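Local coordinates for protein putative P4-specific DNA primase (Enterobacteria phage P4, PDB 1KA8) that makes short RNA primers and unwinds DNA for phage replication, and through this winged-helix domain binds the P4 replication origin, at residues G20-N25 and T79-Q84. Residues are numbered along the deposited sequence; the frame is centred on the assembly and turned at random.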
loop_
_atom_site.group_PDB
_atom_site.type_symbol
_atom_site.label_atom_id
_atom_site.label_comp_id
_atom_site.label_asym_id
_atom_site.label_seq_id
_atom_site.Cartn_x
_atom_site.Cartn_y
_atom_site.Cartn_z
ATOM N N GLY A 20 0.059 15.820 -14.760
ATOM C CA GLY A 20 1.363 15.736 -14.127
ATOM C C GLY A 20 2.254 14.648 -14.709
ATOM O O GLY A 20 2.260 14.417 -15.926
ATOM N N MET A 21 3.003 13.975 -13.831
ATOM C CA MET A 21 3.914 12.901 -14.222
ATOM C C MET A 21 3.265 11.738 -14.950
ATOM O O MET A 21 2.062 11.500 -14.851
ATOM C CB MET A 21 4.633 12.349 -12.991
ATOM C CG MET A 21 5.682 13.264 -12.458
ATOM S SD MET A 21 6.181 12.843 -10.815
ATOM C CE MET A 21 7.759 12.111 -11.248
ATOM N N TYR A 22 4.088 11.015 -15.688
ATOM C CA TYR A 22 3.629 9.836 -16.399
ATOM C C TYR A 22 4.033 8.572 -15.583
ATOM O O TYR A 22 5.112 8.506 -14.961
ATOM C CB TYR A 22 4.268 9.782 -17.792
ATOM C CG TYR A 22 3.528 10.525 -18.897
ATOM C CD1 TYR A 22 3.807 11.862 -19.192
ATOM C CD2 TYR A 22 2.600 9.852 -19.705
ATOM C CE1 TYR A 22 3.187 12.505 -20.278
ATOM C CE2 TYR A 22 1.973 10.478 -20.785
ATOM C CZ TYR A 22 2.270 11.805 -21.077
ATOM O OH TYR A 22 1.657 12.404 -22.176
ATOM N N MET A 23 3.166 7.573 -15.568
ATOM C CA MET A 23 3.481 6.349 -14.851
ATOM C C MET A 23 4.405 5.563 -15.757
ATOM O O MET A 23 3.949 4.604 -16.363
ATOM C CB MET A 23 2.196 5.524 -14.637
ATOM C CG MET A 23 2.388 4.276 -13.781
ATOM S SD MET A 23 2.967 4.810 -12.202
ATOM C CE MET A 23 1.469 5.329 -11.552
ATOM N N GLY A 24 5.675 5.938 -15.875
ATOM C CA GLY A 24 6.551 5.199 -16.783
ATOM C C GLY A 24 6.563 3.683 -16.592
ATOM O O GLY A 24 5.558 3.069 -16.232
ATOM N N ASN A 25 7.699 3.054 -16.856
ATOM C CA ASN A 25 7.801 1.624 -16.650
ATOM C C ASN A 25 9.264 1.261 -16.744
ATOM O O ASN A 25 10.084 2.061 -17.186
ATOM C CB ASN A 25 6.952 0.878 -17.657
ATOM C CG ASN A 25 7.482 0.999 -19.032
ATOM O OD1 ASN A 25 6.730 0.968 -19.994
ATOM N ND2 ASN A 25 8.791 1.128 -19.152
ATOM N N THR A 79 -3.137 8.157 -22.602
ATOM C CA THR A 79 -2.654 9.132 -23.571
ATOM C C THR A 79 -1.836 8.526 -24.680
ATOM O O THR A 79 -1.484 7.361 -24.642
ATOM C CB THR A 79 -1.730 10.138 -22.840
ATOM O OG1 THR A 79 -2.440 10.683 -21.724
ATOM C CG2 THR A 79 -1.243 11.275 -23.767
ATOM N N LYS A 80 -1.511 9.356 -25.658
ATOM C CA LYS A 80 -0.674 8.954 -26.775
ATOM C C LYS A 80 0.660 8.466 -26.204
ATOM O O LYS A 80 1.203 7.464 -26.661
ATOM C CB LYS A 80 -0.414 10.147 -27.708
ATOM N N GLN A 81 1.191 9.169 -25.205
ATOM C CA GLN A 81 2.462 8.743 -24.635
ATOM C C GLN A 81 2.356 7.800 -23.430
ATOM O O GLN A 81 3.374 7.470 -22.816
ATOM C CB GLN A 81 3.352 9.952 -24.290
ATOM C CG GLN A 81 3.818 10.809 -25.508
ATOM C CD GLN A 81 4.263 10.009 -26.790
ATOM O OE1 GLN A 81 4.763 10.606 -27.769
ATOM N NE2 GLN A 81 4.066 8.684 -26.786
ATOM N N GLY A 82 1.139 7.346 -23.107
ATOM C CA GLY A 82 0.954 6.423 -21.992
ATOM C C GLY A 82 -0.011 6.922 -20.941
ATOM O O GLY A 82 -0.837 7.774 -21.238
ATOM N N ILE A 83 0.077 6.403 -19.718
ATOM C CA ILE A 83 -0.825 6.857 -18.667
ATOM C C ILE A 83 -0.208 8.040 -17.956
ATOM O O ILE A 83 0.936 7.981 -17.495
ATOM C CB ILE A 83 -1.143 5.749 -17.639
ATOM C CG1 ILE A 83 -2.034 4.683 -18.282
ATOM C CG2 ILE A 83 -1.876 6.343 -16.442
ATOM C CD1 ILE A 83 -1.417 3.967 -19.483
ATOM N N GLN A 84 -0.967 9.130 -17.894
ATOM C CA GLN A 84 -0.487 10.331 -17.233
ATOM C C GLN A 84 -1.291 10.573 -15.973
ATOM O O GLN A 84 -2.511 10.403 -15.956
ATOM C CB GLN A 84 -0.589 11.547 -18.146
ATOM C CG GLN A 84 0.056 12.751 -17.522
ATOM C CD GLN A 84 0.039 13.948 -18.413
ATOM O OE1 GLN A 84 0.616 14.980 -18.078
ATOM N NE2 GLN A 84 -0.624 13.832 -19.561
#
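Gln84 lies flat against the phenol ring of Tyr22, and these two residues bury the largest areas of the contact. The CB of Gln84 sits over one face of the ring, 4.0 Å from the Tyr22 ring centroid, in a CH-pi contact. Gln84 is stretched out from CB onward (chi1 -173°), which carries its terminal amide across the same ring, the two planes only 10° apart. The Gln84 CG also packs against the carbonyl O of Met21, at 3.6 Å. Farther out, the Tyr22 hydroxyl reaches the beta turn from Thr79 to Gly82, where its OH lies 3.5 Å from Thr79 CG2 and close to the CB of Gln81. Lys35 makes a cation-pi contact with Tyr22.

The backbones meet in a single bridge between Tyr22 and Gln84. Next to it, Met23 N donates a hydrogen bond of 3.0 Å to Ile83 O, 162° at the hydrogen. Ile83 itself adds a looser apolar contact with Met23, then leans on Lys76 and His78 of strand 76-79.

Thus the loop following strand 12-14 is laid against the start of strand 82-89, the second arm of the hairpin formed with strand 76-79, which corresponds to the wing of the winged-helix fold. Met21 packs on helix 37-47, and the bent side chain of Met23 on helix 56-69.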